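Local coordinates for ribulose bisphosphate carboxylase (Pyrococcus horikoshii, PDB 2D69), which probably catalyses the addition of carbon dioxide and water to ribulose 1,5-bisphosphate, giving two molecules of 3-phosphoglycerate in an archaeal pathway of AMP degradation, at residues A70-L75 against Y82-A87; I27-F32 against L120-P125; K150-T155 against A392-I397. All blocks are in the same frame, centred on the assembly; numbering follows the deposited sequence.

Contact 1 (A70-L75 against Y82-A87); sequences AKVFYL and YIAKIA
Lys85 lies against two aromatic side chains of the neighbouring strand, Phe73 and Tyr74, which follow each other in sequence yet both face it across a classic beta bulge. The two strands, 71-78 and 81-88, form an antiparallel hairpin in the N-terminal domain of the RuBisCO large chain. On one side of the bulge Lys71 and Ala87 make a hydrogen-bonded pair: Lys71 N donates to Ala87 O and Ala87 N to Lys71 O, both at 2.9 Å. At the bulge the single partner serves both residues: Phe73 N donates to Lys85 O at 3.2 Å, while Lys85 N donates to Tyr74 O.

The CB of Lys85 rests on Phe73 CZ at 3.6 Å, and its CG sits 3.7 Å from Tyr74 CD2. CD lies 3.9 Å from Tyr74 CG. With the chain extended beyond CG, Lys85 CE arrives squarely above the tyrosine ring, 3.8 Å from the centroid of Tyr74 and only 7° off the normal, a CH-pi contact. Lys85 NZ ends over the same face of Tyr74, in cation-pi geometry. Tyr74 presents this face because its CG stands opposite the backbone N (chi1 173°), laying the ring along the strand; its CE2 meets Ile83 CG2.

On the other face of the sheet Val72, Leu75, Ala84 and Ile86 pack as a purely apolar layer, with helix 39-49 against Val72 and Ile86. The chemistry is therefore two-sided: aliphatic packing towards the helix, and on the lysine face an ammonium group whose charge is probably stabilised in part by the tyrosine pi electrons.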
loop_
_atom_site.group_PDB
_atom_site.type_symbol
_atom_site.label_atom_id
_atom_site.label_comp_id
_atom_site.label_asym_id
_atom_site.label_seq_id
_atom_site.Cartn_x
_atom_site.Cartn_y
_atom_site.Cartn_z
ATOM N N ALA A 70 -43.804 7.856 14.286
ATOM C CA ALA A 70 -43.669 7.716 15.724
ATOM C C ALA A 70 -45.066 7.912 16.326
ATOM O O ALA A 70 -45.951 8.484 15.687
ATOM C CB ALA A 70 -42.688 8.709 16.280
ATOM N N LYS A 71 -45.302 7.347 17.501
ATOM C CA LYS A 71 -46.615 7.452 18.145
ATOM C C LYS A 71 -46.486 7.851 19.603
ATOM O O LYS A 71 -45.769 7.187 20.356
ATOM C CB LYS A 71 -47.361 6.125 18.038
ATOM C CG LYS A 71 -48.096 5.920 16.696
ATOM C CD LYS A 71 -49.530 6.524 16.644
ATOM C CE LYS A 71 -50.104 6.599 15.190
ATOM N NZ LYS A 71 -49.019 7.020 14.172
ATOM N N VAL A 72 -47.194 8.901 20.010
ATOM C CA VAL A 72 -47.270 9.279 21.419
ATOM C C VAL A 72 -48.250 8.340 22.087
ATOM O O VAL A 72 -49.421 8.343 21.739
ATOM C CB VAL A 72 -47.775 10.729 21.636
ATOM C CG1 VAL A 72 -47.775 11.058 23.137
ATOM C CG2 VAL A 72 -46.939 11.728 20.843
ATOM N N PHE A 73 -47.774 7.537 23.041
ATOM C CA PHE A 73 -48.610 6.545 23.696
ATOM C C PHE A 73 -48.878 6.797 25.195
ATOM O O PHE A 73 -49.756 6.141 25.805
ATOM C CB PHE A 73 -48.029 5.159 23.457
ATOM C CG PHE A 73 -46.775 4.861 24.226
ATOM C CD1 PHE A 73 -46.849 4.310 25.505
ATOM C CD2 PHE A 73 -45.511 5.109 23.663
ATOM C CE1 PHE A 73 -45.696 4.018 26.231
ATOM C CE2 PHE A 73 -44.336 4.806 24.370
ATOM C CZ PHE A 73 -44.424 4.255 25.653
ATOM N N TYR A 74 -48.116 7.729 25.767
ATOM C CA TYR A 74 -48.258 8.160 27.152
ATOM C C TYR A 74 -48.163 9.679 27.220
ATOM O O TYR A 74 -47.271 10.277 26.630
ATOM C CB TYR A 74 -47.140 7.543 27.980
ATOM C CG TYR A 74 -47.037 8.005 29.420
ATOM C CD1 TYR A 74 -47.384 7.138 30.474
ATOM C CD2 TYR A 74 -46.546 9.262 29.736
ATOM C CE1 TYR A 74 -47.255 7.519 31.804
ATOM C CE2 TYR A 74 -46.411 9.660 31.058
ATOM C CZ TYR A 74 -46.768 8.779 32.092
ATOM O OH TYR A 74 -46.651 9.166 33.404
ATOM N N LEU A 75 -49.067 10.299 27.954
ATOM C CA LEU A 75 -49.055 11.746 28.103
ATOM C C LEU A 75 -49.723 12.153 29.409
ATOM O O LEU A 75 -50.906 11.958 29.564
ATOM C CB LEU A 75 -49.786 12.417 26.935
ATOM C CG LEU A 75 -49.894 13.941 27.065
ATOM C CD1 LEU A 75 -48.462 14.518 27.136
ATOM C CD2 LEU A 75 -50.670 14.585 25.928
ATOM N N TYR A 82 -45.502 18.483 31.268
ATOM C CA TYR A 82 -46.030 17.210 30.808
ATOM C C TYR A 82 -44.875 16.259 30.496
ATOM O O TYR A 82 -43.803 16.699 30.068
ATOM C CB TYR A 82 -46.839 17.404 29.522
ATOM C CG TYR A 82 -48.038 18.277 29.760
ATOM C CD1 TYR A 82 -49.244 17.735 30.188
ATOM C CD2 TYR A 82 -47.935 19.648 29.631
ATOM C CE1 TYR A 82 -50.358 18.554 30.441
ATOM C CE2 TYR A 82 -49.042 20.504 29.902
ATOM C CZ TYR A 82 -50.241 19.949 30.304
ATOM O OH TYR A 82 -51.302 20.801 30.551
ATOM N N ILE A 83 -45.078 14.974 30.737
ATOM C CA ILE A 83 -44.178 13.970 30.182
ATOM C C ILE A 83 -44.928 13.266 29.067
ATOM O O ILE A 83 -46.147 13.018 29.201
ATOM C CB ILE A 83 -43.668 13.034 31.280
ATOM C CG1 ILE A 83 -42.592 13.768 32.101
ATOM C CG2 ILE A 83 -43.090 11.753 30.700
ATOM C CD1 ILE A 83 -42.032 12.986 33.355
ATOM N N ALA A 84 -44.268 13.105 27.919
ATOM C CA ALA A 84 -44.705 12.184 26.872
ATOM C C ALA A 84 -43.695 11.061 26.699
ATOM O O ALA A 84 -42.504 11.290 26.812
ATOM C CB ALA A 84 -44.875 12.903 25.569
ATOM N N LYS A 85 -44.191 9.853 26.439
ATOM C CA LYS A 85 -43.358 8.768 25.979
ATOM C C LYS A 85 -43.802 8.497 24.574
ATOM O O LYS A 85 -45.000 8.462 24.275
ATOM C CB LYS A 85 -43.532 7.524 26.841
ATOM C CG LYS A 85 -43.419 7.770 28.319
ATOM C CD LYS A 85 -43.434 6.448 29.088
ATOM C CE LYS A 85 -43.559 6.661 30.604
ATOM N NZ LYS A 85 -43.940 5.409 31.335
ATOM N N ILE A 86 -42.838 8.317 23.699
ATOM C CA ILE A 86 -43.095 8.195 22.270
ATOM C C ILE A 86 -42.391 6.948 21.759
ATOM O O ILE A 86 -41.272 6.641 22.187
ATOM C CB ILE A 86 -42.615 9.449 21.506
ATOM C CG1 ILE A 86 -43.286 10.728 22.079
ATOM C CG2 ILE A 86 -42.944 9.291 20.012
ATOM C CD1 ILE A 86 -42.781 12.078 21.430
ATOM N N ALA A 87 -43.095 6.228 20.898
ATOM C CA ALA A 87 -42.617 4.978 20.342
ATOM C C ALA A 87 -42.239 5.128 18.876
ATOM O O ALA A 87 -42.993 5.705 18.105
ATOM C CB ALA A 87 -43.666 3.896 20.493
#

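Contact 2 (I27-F32 against L120-P125)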
loop_
_atom_site.group_PDB
_atom_site.type_symbol
_atom_site.label_atom_id
_atom_site.label_comp_id
_atom_site.label_asym_id
_atom_site.label_seq_id
_atom_site.Cartn_x
_atom_site.Cartn_y
_atom_site.Cartn_z
ATOM N N ILE A 27 -38.323 3.677 22.429
ATOM C CA ILE A 27 -39.101 4.608 23.225
ATOM C C ILE A 27 -38.259 5.774 23.712
ATOM O O ILE A 27 -37.151 5.606 24.208
ATOM C CB ILE A 27 -39.709 3.855 24.407
ATOM C CG1 ILE A 27 -40.634 2.749 23.878
ATOM C CG2 ILE A 27 -40.516 4.823 25.284
ATOM C CD1 ILE A 27 -40.766 1.650 24.839
ATOM N N VAL A 28 -38.783 6.978 23.550
ATOM C CA VAL A 28 -38.131 8.152 24.076
ATOM C C VAL A 28 -39.100 8.866 25.024
ATOM O O VAL A 28 -40.297 8.978 24.736
ATOM C CB VAL A 28 -37.688 9.087 22.933
ATOM C CG1 VAL A 28 -37.050 10.325 23.497
ATOM C CG2 VAL A 28 -36.776 8.358 21.979
ATOM N N GLU A 29 -38.580 9.299 26.164
ATOM C CA GLU A 29 -39.349 10.031 27.140
ATOM C C GLU A 29 -38.923 11.488 27.102
ATOM O O GLU A 29 -37.726 11.787 27.200
ATOM C CB GLU A 29 -39.169 9.438 28.535
ATOM C CG GLU A 29 -39.244 7.918 28.595
ATOM C CD GLU A 29 -39.233 7.366 30.009
ATOM O OE1 GLU A 29 -38.421 6.470 30.300
ATOM O OE2 GLU A 29 -40.048 7.832 30.830
ATOM N N TYR A 30 -39.899 12.376 26.960
ATOM C CA TYR A 30 -39.698 13.805 26.948
ATOM C C TYR A 30 -40.497 14.510 28.054
ATOM O O TYR A 30 -41.659 14.171 28.345
ATOM C CB TYR A 30 -40.140 14.397 25.604
ATOM C CG TYR A 30 -39.394 13.949 24.352
ATOM C CD1 TYR A 30 -38.206 14.589 23.951
ATOM C CD2 TYR A 30 -39.883 12.911 23.546
ATOM C CE1 TYR A 30 -37.502 14.187 22.811
ATOM C CE2 TYR A 30 -39.193 12.497 22.382
ATOM C CZ TYR A 30 -38.017 13.152 22.014
ATOM O OH TYR A 30 -37.341 12.791 20.860
ATOM N N TYR A 31 -39.893 15.528 28.648
ATOM C CA TYR A 31 -40.646 16.546 29.396
ATOM C C TYR A 31 -40.899 17.746 28.479
ATOM O O TYR A 31 -40.012 18.168 27.751
ATOM C CB TYR A 31 -39.825 17.028 30.608
ATOM C CG TYR A 31 -40.412 18.266 31.279
ATOM C CD1 TYR A 31 -39.947 19.531 30.972
ATOM C CD2 TYR A 31 -41.456 18.154 32.161
ATOM C CE1 TYR A 31 -40.521 20.696 31.573
ATOM C CE2 TYR A 31 -42.030 19.289 32.785
ATOM C CZ TYR A 31 -41.557 20.561 32.478
ATOM O OH TYR A 31 -42.116 21.690 33.060
ATOM N N PHE A 32 -42.065 18.376 28.547
ATOM C CA PHE A 32 -42.239 19.583 27.748
ATOM C C PHE A 32 -43.266 20.516 28.353
ATOM O O PHE A 32 -43.983 20.131 29.244
ATOM C CB PHE A 32 -42.615 19.230 26.274
ATOM C CG PHE A 32 -44.008 18.679 26.122
ATOM C CD1 PHE A 32 -44.224 17.322 26.220
ATOM C CD2 PHE A 32 -45.094 19.517 25.898
ATOM C CE1 PHE A 32 -45.523 16.807 26.106
ATOM C CE2 PHE A 32 -46.378 19.002 25.792
ATOM C CZ PHE A 32 -46.581 17.638 25.891
ATOM N N LEU A 120 -35.126 15.950 26.679
ATOM C CA LEU A 120 -35.143 14.541 26.452
ATOM C C LEU A 120 -34.663 13.880 27.731
ATOM O O LEU A 120 -33.547 14.092 28.133
ATOM C CB LEU A 120 -34.244 14.240 25.258
ATOM C CG LEU A 120 -33.652 12.887 24.809
ATOM C CD1 LEU A 120 -33.911 11.684 25.639
ATOM C CD2 LEU A 120 -33.997 12.649 23.356
ATOM N N LEU A 121 -35.519 13.082 28.357
ATOM C CA LEU A 121 -35.262 12.514 29.671
ATOM C C LEU A 121 -34.538 11.182 29.645
ATOM O O LEU A 121 -33.661 10.938 30.471
ATOM C CB LEU A 121 -36.560 12.336 30.439
ATOM C CG LEU A 121 -37.383 13.575 30.604
ATOM C CD1 LEU A 121 -38.685 13.250 31.396
ATOM C CD2 LEU A 121 -36.548 14.673 31.308
ATOM N N ASP A 122 -34.921 10.319 28.716
ATOM C CA ASP A 122 -34.372 8.968 28.606
ATOM C C ASP A 122 -34.838 8.353 27.301
ATOM O O ASP A 122 -35.810 8.793 26.705
ATOM C CB ASP A 122 -34.887 8.093 29.777
ATOM C CG ASP A 122 -33.953 6.917 30.131
ATOM O OD1 ASP A 122 -32.914 6.715 29.478
ATOM O OD2 ASP A 122 -34.183 6.120 31.083
ATOM N N PHE A 123 -34.154 7.307 26.867
ATOM C CA PHE A 123 -34.578 6.529 25.734
ATOM C C PHE A 123 -34.301 5.037 26.072
ATOM O O PHE A 123 -33.476 4.694 26.970
ATOM C CB PHE A 123 -33.927 7.032 24.435
ATOM C CG PHE A 123 -32.428 6.799 24.379
ATOM C CD1 PHE A 123 -31.923 5.757 23.671
ATOM C CD2 PHE A 123 -31.551 7.657 25.029
ATOM C CE1 PHE A 123 -30.530 5.551 23.594
ATOM C CE2 PHE A 123 -30.131 7.421 24.979
ATOM C CZ PHE A 123 -29.658 6.390 24.272
ATOM N N HIS A 124 -35.062 4.165 25.438
ATOM C CA HIS A 124 -34.976 2.734 25.697
ATOM C C HIS A 124 -34.825 2.039 24.329
ATOM O O HIS A 124 -35.790 1.899 23.583
ATOM C CB HIS A 124 -36.227 2.258 26.492
ATOM C CG HIS A 124 -36.527 3.116 27.704
ATOM N ND1 HIS A 124 -35.543 3.671 28.489
ATOM C CD2 HIS A 124 -37.689 3.565 28.224
ATOM C CE1 HIS A 124 -36.077 4.419 29.434
ATOM N NE2 HIS A 124 -37.379 4.373 29.298
ATOM N N PRO A 125 -33.620 1.622 23.975
ATOM C CA PRO A 125 -33.448 0.895 22.710
ATOM C C PRO A 125 -33.874 -0.557 22.783
ATOM O O PRO A 125 -33.466 -1.249 23.683
ATOM C CB PRO A 125 -31.959 1.055 22.415
ATOM C CG PRO A 125 -31.307 1.168 23.865
ATOM C CD PRO A 125 -32.351 1.907 24.644
HETATM O O HOH W 1 -36.160 6.765 32.778
#
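Val28 and Phe123 form a non-hydrogen-bonded pair in an antiparallel ladder of the N-terminal domain's mixed sheet, joining strands 26-34 and 115-124. A classic beta bulge interrupts it, Leu121 and Asp122 both facing Glu29: Leu121 N donates to Glu29 O, and Glu29 N donates to Asp122 O.

The tight face is apolar. Val28 CG1 lies over one face of the Tyr30 ring, displaced towards its rim, and meets Leu120 CD2 at 3.8 Å. Leu120 CD2 also reaches Tyr30 CE1 at 3.9 Å, so valine, tyrosine and leucine interlock. Val28 CG2 touches Phe123 CB. Helix 98-105 covers this face through Val105 and Leu101, and the phenol OH of Tyr30 is hydrogen-bonded to the carbonyl of Val105.

The opposite face, carrying Glu29, Asp122 and His124, is polar, looser and partly exposed. Glu29 extends beyond CG, with CG opposite its own carbonyl carbon (chi1 -45°), and thereby carries its carboxylate to the imidazole. His124 NE2 donates to Glu29 OE1 in a His-carboxylate hydrogen bond whose 2.5 Å is doubtfully short, the more so as it is bent to 137°. NE2 comes to the anti side of OE1, tilted from the carboxylate plane, and the carboxylate and ring planes stand 66° apart. Asp122 turns its OD1 to Lys300 of helix 295-305 in a salt bridge, which probably eases the closeness of its charge to that of Glu29. Between the two acids a water molecule donates to Asp122 OD2 at 2.7 Å and, more weakly, to Glu29 OE1 at 3.4 Å.

Contact 3 (K150-T155 against A392-I397). With SO4 (sulfate ion), chain H.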
loop_
_atom_site.group_PDB
_atom_site.type_symbol
_atom_site.label_atom_id
_atom_site.label_comp_id
_atom_site.label_asym_id
_atom_site.label_seq_id
_atom_site.Cartn_x
_atom_site.Cartn_y
_atom_site.Cartn_z
ATOM N N LYS A 150 -8.915 -5.232 42.775
ATOM C CA LYS A 150 -10.109 -6.098 42.703
ATOM C C LYS A 150 -11.380 -5.557 43.384
ATOM O O LYS A 150 -12.498 -5.816 42.926
ATOM C CB LYS A 150 -9.818 -7.579 43.003
ATOM C CG LYS A 150 -9.326 -7.914 44.391
ATOM C CD LYS A 150 -8.570 -9.328 44.455
ATOM C CE LYS A 150 -7.437 -9.279 45.586
ATOM N NZ LYS A 150 -6.735 -10.590 45.958
ATOM N N ASP A 151 -11.221 -4.732 44.397
ATOM C CA ASP A 151 -12.371 -4.326 45.220
ATOM C C ASP A 151 -12.511 -2.788 45.450
ATOM O O ASP A 151 -13.626 -2.219 45.290
ATOM C CB ASP A 151 -12.312 -5.051 46.573
ATOM C CG ASP A 151 -13.602 -4.869 47.374
ATOM O OD1 ASP A 151 -14.691 -5.192 46.800
ATOM O OD2 ASP A 151 -13.633 -4.387 48.550
ATOM N N ARG A 152 -11.414 -2.125 45.818
ATOM C CA ARG A 152 -11.476 -0.708 46.210
ATOM C C ARG A 152 -11.730 0.186 45.019
ATOM O O ARG A 152 -11.409 -0.207 43.909
ATOM C CB ARG A 152 -10.199 -0.280 46.935
ATOM C CG ARG A 152 -8.956 -0.246 46.059
ATOM C CD ARG A 152 -7.816 0.493 46.729
ATOM N NE ARG A 152 -6.593 0.342 45.928
ATOM C CZ ARG A 152 -6.260 1.115 44.932
ATOM N NH1 ARG A 152 -7.036 2.120 44.599
ATOM N NH2 ARG A 152 -5.158 0.889 44.242
ATOM N N PRO A 153 -12.297 1.376 45.212
ATOM C CA PRO A 153 -12.352 2.350 44.119
ATOM C C PRO A 153 -10.930 2.685 43.645
ATOM O O PRO A 153 -9.946 2.578 44.367
ATOM C CB PRO A 153 -13.048 3.577 44.726
ATOM C CG PRO A 153 -13.090 3.358 46.159
ATOM C CD PRO A 153 -12.892 1.885 46.446
ATOM N N LEU A 154 -10.835 3.088 42.403
ATOM C CA LEU A 154 -9.562 3.553 41.850
ATOM C C LEU A 154 -9.449 5.037 42.144
ATOM O O LEU A 154 -10.462 5.706 42.345
ATOM C CB LEU A 154 -9.515 3.316 40.343
ATOM C CG LEU A 154 -9.357 1.871 39.850
ATOM C CD1 LEU A 154 -9.644 1.807 38.337
ATOM C CD2 LEU A 154 -7.964 1.400 40.081
ATOM N N THR A 155 -8.204 5.512 42.232
ATOM C CA THR A 155 -7.918 6.926 42.409
ATOM C C THR A 155 -7.265 7.586 41.194
ATOM O O THR A 155 -6.535 6.959 40.418
ATOM C CB THR A 155 -7.051 7.148 43.597
ATOM O OG1 THR A 155 -5.785 6.520 43.389
ATOM C CG2 THR A 155 -7.654 6.546 44.847
ATOM N N ALA A 392 -7.253 6.736 53.424
ATOM C CA ALA A 392 -8.635 6.980 53.786
ATOM C C ALA A 392 -9.568 5.983 53.095
ATOM O O ALA A 392 -10.548 5.581 53.686
ATOM C CB ALA A 392 -9.053 8.426 53.489
ATOM N N ILE A 393 -9.275 5.598 51.853
ATOM C CA ILE A 393 -10.088 4.614 51.128
ATOM C C ILE A 393 -9.909 3.216 51.761
ATOM O O ILE A 393 -10.884 2.510 51.980
ATOM C CB ILE A 393 -9.738 4.613 49.612
ATOM C CG1 ILE A 393 -10.226 5.907 48.948
ATOM C CG2 ILE A 393 -10.342 3.434 48.914
ATOM C CD1 ILE A 393 -9.473 6.245 47.693
ATOM N N ASP A 394 -8.688 2.838 52.129
ATOM C CA ASP A 394 -8.491 1.534 52.764
ATOM C C ASP A 394 -9.294 1.478 54.071
ATOM O O ASP A 394 -9.911 0.471 54.356
ATOM C CB ASP A 394 -7.025 1.267 53.044
ATOM C CG ASP A 394 -6.237 0.952 51.809
ATOM O OD1 ASP A 394 -6.816 0.548 50.784
ATOM O OD2 ASP A 394 -5.004 1.075 51.800
ATOM N N ALA A 395 -9.300 2.571 54.842
ATOM C CA ALA A 395 -10.091 2.668 56.056
ATOM C C ALA A 395 -11.602 2.615 55.794
ATOM O O ALA A 395 -12.320 1.898 56.472
ATOM C CB ALA A 395 -9.726 3.930 56.838
ATOM N N ALA A 396 -12.101 3.411 54.863
ATOM C CA ALA A 396 -13.520 3.362 54.556
ATOM C C ALA A 396 -13.927 1.897 54.253
ATOM O O ALA A 396 -14.898 1.407 54.774
ATOM C CB ALA A 396 -13.851 4.280 53.374
ATOM N N ILE A 397 -13.150 1.196 53.436
ATOM C CA ILE A 397 -13.496 -0.183 53.042
ATOM C C ILE A 397 -13.445 -1.162 54.216
ATOM O O ILE A 397 -14.247 -2.086 54.275
ATOM C CB ILE A 397 -12.545 -0.660 51.967
ATOM C CG1 ILE A 397 -12.823 0.105 50.676
ATOM C CG2 ILE A 397 -12.666 -2.182 51.711
ATOM C CD1 ILE A 397 -11.628 0.239 49.861
HETATM S S SO4 H . -6.476 -4.264 45.854
HETATM O O1 SO4 H . -6.047 -5.009 44.667
HETATM O O2 SO4 H . -7.918 -3.981 45.781
HETATM O O3 SO4 H . -6.228 -5.138 46.999
HETATM O O4 SO4 H . -5.705 -3.021 46.012
#
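Arg152 NH1 makes a salt bridge to Asp183 OD2 and a weak bond to Pro153 O, while the CB of the same arginine packs on Ile397 of helix 382-398. Asp183 OD2 also accepts from Thr155 N. These bonds probably steady the loop where it enters strand 154-157, whose meeting with the helix is itself apolar.

Arg152 CB presses on Ile397 CD1 at 3.3 Å. Pro153 CD lies 3.9 Å from Ile393 CG2 and 4.0 Å from Ile397 CD1, approaching the second isoleucine end to end and sliding past the first. Thr155 CG2 also meets Ile393 CD1 tightly, at 3.4 Å.

The arginine chain runs extended from CG to NE, and Arg152 NE makes a long, weak bond to O4 of a sulfate ion, probably from the crystallisation liquor; Lys150 N makes two further weak ones to O1 and O2. Asp151 OD2 pairs with Lys365.

The loop leads into the first strand of the eight-stranded parallel barrel. Helix 382-398 comes after the last strand, 368-370, with helix 372-376 in between; strands 154-157 and 368-370 are neighbours in the sheet, and the contact belongs to the closure of a TIM barrel.

Overall arrangement
Contacts 1 and 2 are two ladders of one sheet, with centres 9 Å apart, and contact 1 is nested along the chain within the loop that contact 2 closes. Strands 81-88 and 26-34 join them directly: Ile86 N lies 2.8 Å from Val28 O, and Ala84 O 2.8 Å from Tyr30 N, both probable hydrogen bonds. Contact 3 belongs to the catalytic barrel on the opposite side of the chain's centre, about 43 Å from contact 1 and 36 Å from contact 2, centre to centre. It alone approaches the predicted active site, the Thr155 side chain being about 7 Å from that of Ala371, a predicted substrate-binding residue, and about 10 Å from that of Lys186.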